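Glycoside hydrolase family 15, cellulose signaling associated protein envoy (Hypocrea jecorina, PDB 4WUJ) senses blue light through a flavin-binding LOV domain of the PAS fold, the part present here, and is linked to a pathway integrating light and oxidative stress. Local coordinates at residues V112-K115 / T119-T122; R102-V107 / G136-V141. All coordinates share one frame; numbering follows the deposited sequence.

In the fold
The two contacts lie at different ends of the flavin, on opposite sides of the chain's centre, with their own centres 24 Å apart and their nearest atoms about 12 Å apart. Contact 1 (112-115 with 119-122) closes the hairpin of strands 107-114 and 120-129 and meets the polar edge of the isoalloxazine through N113. Contact 2 (102-107 with 136-141) sits beyond the dimethylbenzene end, where A140 approaches the flavin methyls. Contact 1 is nested in the loop that contact 2 closes. The sheet joins them: strand 120-129, from contact 1, neighbours strand 139-144, which carries part of contact 2.

Contact 1. Residues V112-K115 / T119-T122; sequences VNYK and TPFT. With FMN (flavin mononucleotide), chain I.
N113 and F121 form the hydrogen-bonded pair of an antiparallel hairpin, one strand of which presents N113 to the flavin. Two backbone bonds define the pair: N113 N to F121 O at 3.1 Å and F121 N to N113 O at 2.9 Å. A third, K115 N to T119 O, closes the ladder at the turn. The V112-T122 and Y114-P120 pairs on either side are non-hydrogen-bonded; at P120 this pairing asks for no N-H across the strands, so the proline is accommodated there without losing a bond between them.

Apolar contacts occur on both faces. On that of V112 and Y114, P120 CB lies 3.6 Å from Y114 CE1 and also touches V112 CG1. On the face of N113 and F121, the F121 ring has its CZ 3.8 Å from N113 CB. F121 CE1 also meets K115 CG, from the residue just past the strand, the two side chains crossing at about a right angle. With chi1 at 62°, F121 CG sits between its own N and carbonyl carbon, and the ring reaches back over the neighbouring strand. K115 NZ continues to a salt bridge with E146.

Polar recognition belongs to the N113 amide. N113 OD1 accepts a nearly straight bond from FMN N3 (2.7 Å, 168°) and also a bond from N123 ND2; N113 ND2 donates a more bent bond to FMN O2 at 2.8 Å and a weak one to V112 O. A leucine here would probably leave flavin N3 and O2 without these amide partners. The paired donor and acceptor thus read the flavin's imide edge, and the bond from N123 is likely to help fix which way the amide is turned.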
loop_
_atom_site.group_PDB
_atom_site.type_symbol
_atom_site.label_atom_id
_atom_site.label_comp_id
_atom_site.label_asym_id
_atom_site.label_seq_id
_atom_site.Cartn_x
_atom_site.Cartn_y
_atom_site.Cartn_z
ATOM N N VAL C 112 11.545 20.157 4.506
ATOM C CA VAL C 112 10.891 20.134 5.797
ATOM C C VAL C 112 9.411 20.286 5.669
ATOM O O VAL C 112 8.923 21.271 5.093
ATOM C CB VAL C 112 11.420 21.226 6.718
ATOM C CG1 VAL C 112 10.561 21.313 7.995
ATOM C CG2 VAL C 112 12.924 20.966 7.031
ATOM N N ASN C 113 8.677 19.308 6.200
ATOM C CA ASN C 113 7.251 19.497 6.428
ATOM C C ASN C 113 6.876 19.456 7.897
ATOM O O ASN C 113 7.705 19.201 8.785
ATOM C CB ASN C 113 6.390 18.472 5.654
ATOM C CG ASN C 113 6.626 18.516 4.161
ATOM O OD1 ASN C 113 6.450 17.504 3.481
ATOM N ND2 ASN C 113 7.059 19.678 3.642
ATOM N N TYR C 114 5.593 19.684 8.121
ATOM C CA TYR C 114 5.063 19.800 9.450
ATOM C C TYR C 114 3.877 18.875 9.580
ATOM O O TYR C 114 2.953 18.924 8.770
ATOM C CB TYR C 114 4.710 21.253 9.718
ATOM C CG TYR C 114 5.971 22.106 9.651
ATOM C CD1 TYR C 114 6.813 22.219 10.756
ATOM C CD2 TYR C 114 6.350 22.740 8.468
ATOM C CE1 TYR C 114 7.985 22.974 10.698
ATOM C CE2 TYR C 114 7.512 23.496 8.395
ATOM C CZ TYR C 114 8.338 23.607 9.517
ATOM O OH TYR C 114 9.501 24.360 9.456
ATOM N N LYS C 115 3.953 17.984 10.567
ATOM C CA LYS C 115 2.828 17.128 10.943
ATOM C C LYS C 115 1.740 18.060 11.405
ATOM O O LYS C 115 1.970 19.244 11.561
ATOM C CB LYS C 115 3.216 16.132 12.048
ATOM C CG LYS C 115 4.143 15.029 11.554
ATOM C CD LYS C 115 4.812 14.270 12.697
ATOM C CE LYS C 115 5.325 12.909 12.258
ATOM N NZ LYS C 115 6.789 12.731 12.375
ATOM N N THR C 119 5.210 19.510 14.401
ATOM C CA THR C 119 6.560 18.960 14.480
ATOM C C THR C 119 7.215 18.896 13.103
ATOM O O THR C 119 6.642 18.365 12.162
ATOM C CB THR C 119 6.545 17.544 15.088
ATOM O OG1 THR C 119 6.295 17.641 16.493
ATOM C CG2 THR C 119 7.874 16.820 14.846
ATOM N N PRO C 120 8.418 19.449 12.970
ATOM C CA PRO C 120 9.038 19.332 11.652
ATOM C C PRO C 120 9.585 17.928 11.395
ATOM O O PRO C 120 9.995 17.237 12.334
ATOM C CB PRO C 120 10.197 20.330 11.729
ATOM C CG PRO C 120 10.591 20.326 13.210
ATOM C CD PRO C 120 9.259 20.189 13.931
ATOM N N PHE C 121 9.611 17.514 10.135
ATOM C CA PHE C 121 10.352 16.326 9.800
ATOM C C PHE C 121 10.927 16.426 8.434
ATOM O O PHE C 121 10.341 16.993 7.511
ATOM C CB PHE C 121 9.486 15.059 9.891
ATOM C CG PHE C 121 8.308 15.034 8.933
ATOM C CD1 PHE C 121 7.142 15.712 9.232
ATOM C CD2 PHE C 121 8.359 14.292 7.759
ATOM C CE1 PHE C 121 6.061 15.690 8.376
ATOM C CE2 PHE C 121 7.258 14.252 6.905
ATOM C CZ PHE C 121 6.118 14.972 7.213
ATOM N N THR C 122 12.094 15.841 8.305
ATOM C CA THR C 122 12.745 15.793 7.025
ATOM C C THR C 122 12.073 14.733 6.132
ATOM O O THR C 122 12.443 13.563 6.128
ATOM C CB THR C 122 14.227 15.586 7.229
ATOM O OG1 THR C 122 14.714 16.696 7.998
ATOM C CG2 THR C 122 14.968 15.484 5.891
HETATM N N1 FMN I . 5.222 19.050 -0.932
HETATM C C2 FMN I . 5.671 18.816 0.350
HETATM O O2 FMN I . 6.211 19.714 0.994
HETATM N N3 FMN I . 5.498 17.562 0.930
HETATM C C4 FMN I . 4.900 16.532 0.246
HETATM O O4 FMN I . 4.753 15.448 0.804
HETATM C C4A FMN I . 4.439 16.756 -1.059
HETATM N N5 FMN I . 3.811 15.743 -1.772
HETATM C C5A FMN I . 3.380 15.966 -3.049
HETATM C C6 FMN I . 2.779 14.922 -3.726
HETATM C C7 FMN I . 2.298 15.112 -5.011
HETATM C C7M FMN I . 1.666 13.946 -5.706
HETATM C C8 FMN I . 2.439 16.377 -5.627
HETATM C C8M FMN I . 1.922 16.592 -7.028
HETATM C C9 FMN I . 3.067 17.422 -4.937
HETATM C C9A FMN I . 3.537 17.225 -3.643
HETATM N N10 FMN I . 4.155 18.254 -2.923
HETATM C C10 FMN I . 4.603 18.020 -1.638
HETATM C "C1'" FMN I . 4.433 19.633 -3.482
HETATM C "C2'" FMN I . 3.341 20.676 -3.447
HETATM O "O2'" FMN I . 2.094 20.035 -3.580
HETATM C "C3'" FMN I . 3.640 21.726 -4.556
HETATM O "O3'" FMN I . 3.732 21.101 -5.831
HETATM C "C4'" FMN I . 4.964 22.470 -4.261
HETATM O "O4'" FMN I . 4.795 23.220 -3.077
HETATM C "C5'" FMN I . 5.444 23.359 -5.423
HETATM O "O5'" FMN I . 4.386 24.184 -5.878
HETATM P P FMN I . 4.110 25.610 -5.218
HETATM O O1P FMN I . 2.847 26.122 -5.891
HETATM O O2P FMN I . 3.886 25.603 -3.745
HETATM O O3P FMN I . 5.257 26.516 -5.523
#

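Contact 2. Residues R102-V107 / G136-V141; sequences RAHQEV and GHHFAV. With FMN (flavin mononucleotide), chain I; SO4 (sulfate ion), chain K; SO4 (sulfate ion), chain J.
The Schellman motif that ends helix 92-103 meets the approach to strand 139-144 of the PAS sheet in a small surface contact, made by H104 and H138 and burying 74 Å². H104 leaves the helix with positive phi (53°), and its CB points toward the other segment. The imidazoles meet obliquely, with centroids 4.8 Å apart and planes at 42°. H104 CE1 lies over one face of the H138 ring, displaced toward its rim, and comes within 3.6 Å of H138 ND1. With no hydrogen bond between the two segments, the contact is one of van der Waals packing.

Each segment is tied separately into the fold: E106 forms a salt bridge with R24, while H138 N bonds to S46 OG. R102, on the last helical turn, holds two sulfates, probably from the crystallisation liquor, at its guanidinium edge. R102 NH1 donates to O3 of sulfate J at 2.9 Å and R102 NH2 to O4 of sulfate K at 3.2 Å; the side chain bends at chi3 (-49°) on its way there. Farther along the strand, at the dimethylbenzene end of the flavin pocket, A140 CB lies 3.7 Å from FMN C8M.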
loop_
_atom_site.group_PDB
_atom_site.type_symbol
_atom_site.label_atom_id
_atom_site.label_comp_id
_atom_site.label_asym_id
_atom_site.label_seq_id
_atom_site.Cartn_x
_atom_site.Cartn_y
_atom_site.Cartn_z
ATOM N N ARG C 102 5.677 20.263 -13.290
ATOM C CA ARG C 102 5.342 20.992 -14.513
ATOM C C ARG C 102 5.907 20.311 -15.780
ATOM O O ARG C 102 5.232 20.224 -16.801
ATOM C CB ARG C 102 5.805 22.458 -14.363
ATOM C CG ARG C 102 6.102 23.189 -15.623
ATOM C CD ARG C 102 6.870 24.518 -15.337
ATOM N NE ARG C 102 6.233 25.322 -14.291
ATOM C CZ ARG C 102 6.806 26.363 -13.686
ATOM N NH1 ARG C 102 8.050 26.716 -13.997
ATOM N NH2 ARG C 102 6.139 27.043 -12.744
ATOM N N ALA C 103 7.115 19.770 -15.690
ATOM C CA ALA C 103 7.700 19.036 -16.805
ATOM C C ALA C 103 7.296 17.534 -16.860
ATOM O O ALA C 103 7.788 16.782 -17.696
ATOM C CB ALA C 103 9.222 19.173 -16.754
ATOM N N HIS C 104 6.381 17.096 -16.002
ATOM C CA HIS C 104 6.072 15.660 -15.888
ATOM C C HIS C 104 7.341 14.833 -15.661
ATOM O O HIS C 104 7.497 13.762 -16.236
ATOM C CB HIS C 104 5.355 15.155 -17.127
ATOM C CG HIS C 104 4.078 15.870 -17.404
ATOM N ND1 HIS C 104 3.191 15.461 -18.372
ATOM C CD2 HIS C 104 3.535 16.970 -16.832
ATOM C CE1 HIS C 104 2.154 16.281 -18.386
ATOM N NE2 HIS C 104 2.339 17.203 -17.459
ATOM N N GLN C 105 8.244 15.344 -14.830
ATOM C CA GLN C 105 9.489 14.665 -14.536
ATOM C C GLN C 105 9.459 14.100 -13.136
ATOM O O GLN C 105 9.021 14.770 -12.193
ATOM C CB GLN C 105 10.681 15.632 -14.603
ATOM C CG GLN C 105 11.167 16.015 -15.988
ATOM C CD GLN C 105 12.062 17.234 -15.939
ATOM O OE1 GLN C 105 12.392 17.732 -14.851
ATOM N NE2 GLN C 105 12.457 17.733 -17.108
ATOM N N GLU C 106 9.992 12.890 -13.011
ATOM C CA GLU C 106 10.293 12.294 -11.721
ATOM C C GLU C 106 11.139 13.271 -10.974
ATOM O O GLU C 106 11.957 13.952 -11.584
ATOM C CB GLU C 106 11.123 11.019 -11.895
ATOM C CG GLU C 106 10.338 9.854 -12.406
ATOM C CD GLU C 106 11.223 8.705 -12.855
ATOM O OE1 GLU C 106 12.196 8.351 -12.125
ATOM O OE2 GLU C 106 10.911 8.154 -13.939
ATOM N N VAL C 107 10.999 13.294 -9.657
ATOM C CA VAL C 107 11.828 14.133 -8.849
ATOM C C VAL C 107 11.863 13.612 -7.458
ATOM O O VAL C 107 10.884 13.066 -6.940
ATOM C CB VAL C 107 11.291 15.580 -8.815
ATOM C CG1 VAL C 107 9.829 15.598 -8.351
ATOM C CG2 VAL C 107 12.140 16.455 -7.923
ATOM N N GLY C 136 -8.311 11.093 -19.378
ATOM C CA GLY C 136 -7.610 12.122 -20.134
ATOM C C GLY C 136 -6.846 13.009 -19.164
ATOM O O GLY C 136 -6.170 13.976 -19.550
ATOM N N HIS C 137 -6.965 12.642 -17.887
ATOM C CA HIS C 137 -6.367 13.358 -16.779
ATOM C C HIS C 137 -5.005 12.779 -16.440
ATOM O O HIS C 137 -4.832 11.564 -16.391
ATOM C CB HIS C 137 -7.267 13.230 -15.550
ATOM C CG HIS C 137 -8.499 14.068 -15.613
ATOM N ND1 HIS C 137 -9.214 14.417 -14.488
ATOM C CD2 HIS C 137 -9.145 14.630 -16.662
ATOM C CE1 HIS C 137 -10.248 15.159 -14.842
ATOM N NE2 HIS C 137 -10.228 15.310 -16.154
ATOM N N HIS C 138 -4.049 13.665 -16.200
ATOM C CA HIS C 138 -2.715 13.297 -15.741
ATOM C C HIS C 138 -2.672 13.314 -14.218
ATOM O O HIS C 138 -3.216 14.205 -13.586
ATOM C CB HIS C 138 -1.706 14.305 -16.274
ATOM C CG HIS C 138 -1.268 14.041 -17.682
ATOM N ND1 HIS C 138 -0.059 13.447 -17.979
ATOM C CD2 HIS C 138 -1.869 14.286 -18.874
ATOM C CE1 HIS C 138 0.067 13.333 -19.289
ATOM N NE2 HIS C 138 -1.018 13.836 -19.856
ATOM N N PHE C 139 -2.023 12.322 -13.628
ATOM C CA PHE C 139 -1.884 12.249 -12.174
ATOM C C PHE C 139 -0.413 12.257 -11.762
ATOM O O PHE C 139 0.489 12.028 -12.559
ATOM C CB PHE C 139 -2.579 10.994 -11.612
ATOM C CG PHE C 139 -4.074 11.022 -11.752
ATOM C CD1 PHE C 139 -4.668 10.843 -12.994
ATOM C CD2 PHE C 139 -4.888 11.222 -10.642
ATOM C CE1 PHE C 139 -6.056 10.870 -13.121
ATOM C CE2 PHE C 139 -6.266 11.267 -10.763
ATOM C CZ PHE C 139 -6.853 11.080 -12.000
ATOM N N ALA C 140 -0.201 12.523 -10.490
ATOM C CA ALA C 140 1.106 12.493 -9.909
ATOM C C ALA C 140 0.954 11.676 -8.654
ATOM O O ALA C 140 -0.038 11.821 -7.923
ATOM C CB ALA C 140 1.591 13.905 -9.577
ATOM N N VAL C 141 1.921 10.795 -8.439
ATOM C CA VAL C 141 2.008 9.990 -7.235
ATOM C C VAL C 141 3.149 10.513 -6.435
ATOM O O VAL C 141 4.265 10.594 -6.938
ATOM C CB VAL C 141 2.371 8.520 -7.541
ATOM C CG1 VAL C 141 2.479 7.741 -6.221
ATOM C CG2 VAL C 141 1.384 7.930 -8.484
HETATM N N1 FMN I . 5.222 19.050 -0.932
HETATM C C2 FMN I . 5.671 18.816 0.350
HETATM O O2 FMN I . 6.211 19.714 0.994
HETATM N N3 FMN I . 5.498 17.562 0.930
HETATM C C4 FMN I . 4.900 16.532 0.246
HETATM O O4 FMN I . 4.753 15.448 0.804
HETATM C C4A FMN I . 4.439 16.756 -1.059
HETATM N N5 FMN I . 3.811 15.743 -1.772
HETATM C C5A FMN I . 3.380 15.966 -3.049
HETATM C C6 FMN I . 2.779 14.922 -3.726
HETATM C C7 FMN I . 2.298 15.112 -5.011
HETATM C C7M FMN I . 1.666 13.946 -5.706
HETATM C C8 FMN I . 2.439 16.377 -5.627
HETATM C C8M FMN I . 1.922 16.592 -7.028
HETATM C C9 FMN I . 3.067 17.422 -4.937
HETATM C C9A FMN I . 3.537 17.225 -3.643
HETATM N N10 FMN I . 4.155 18.254 -2.923
HETATM C C10 FMN I . 4.603 18.020 -1.638
HETATM C "C1'" FMN I . 4.433 19.633 -3.482
HETATM C "C2'" FMN I . 3.341 20.676 -3.447
HETATM O "O2'" FMN I . 2.094 20.035 -3.580
HETATM C "C3'" FMN I . 3.640 21.726 -4.556
HETATM O "O3'" FMN I . 3.732 21.101 -5.831
HETATM C "C4'" FMN I . 4.964 22.470 -4.261
HETATM O "O4'" FMN I . 4.795 23.220 -3.077
HETATM C "C5'" FMN I . 5.444 23.359 -5.423
HETATM O "O5'" FMN I . 4.386 24.184 -5.878
HETATM P P FMN I . 4.110 25.610 -5.218
HETATM O O1P FMN I . 2.847 26.122 -5.891
HETATM O O2P FMN I . 3.886 25.603 -3.745
HETATM O O3P FMN I . 5.257 26.516 -5.523
HETATM S S SO4 K . 2.875 26.353 -11.379
HETATM O O1 SO4 K . 3.783 27.278 -10.724
HETATM O O2 SO4 K . 1.912 25.983 -10.358
HETATM O O3 SO4 K . 2.156 26.921 -12.503
HETATM O O4 SO4 K . 3.665 25.267 -11.899
HETATM S S SO4 J . 9.309 29.320 -11.341
HETATM O O1 SO4 J . 10.335 29.680 -10.367
HETATM O O2 SO4 J . 7.986 29.444 -10.731
HETATM O O3 SO4 J . 9.570 28.023 -11.957
HETATM O O4 SO4 J . 9.316 30.276 -12.424
#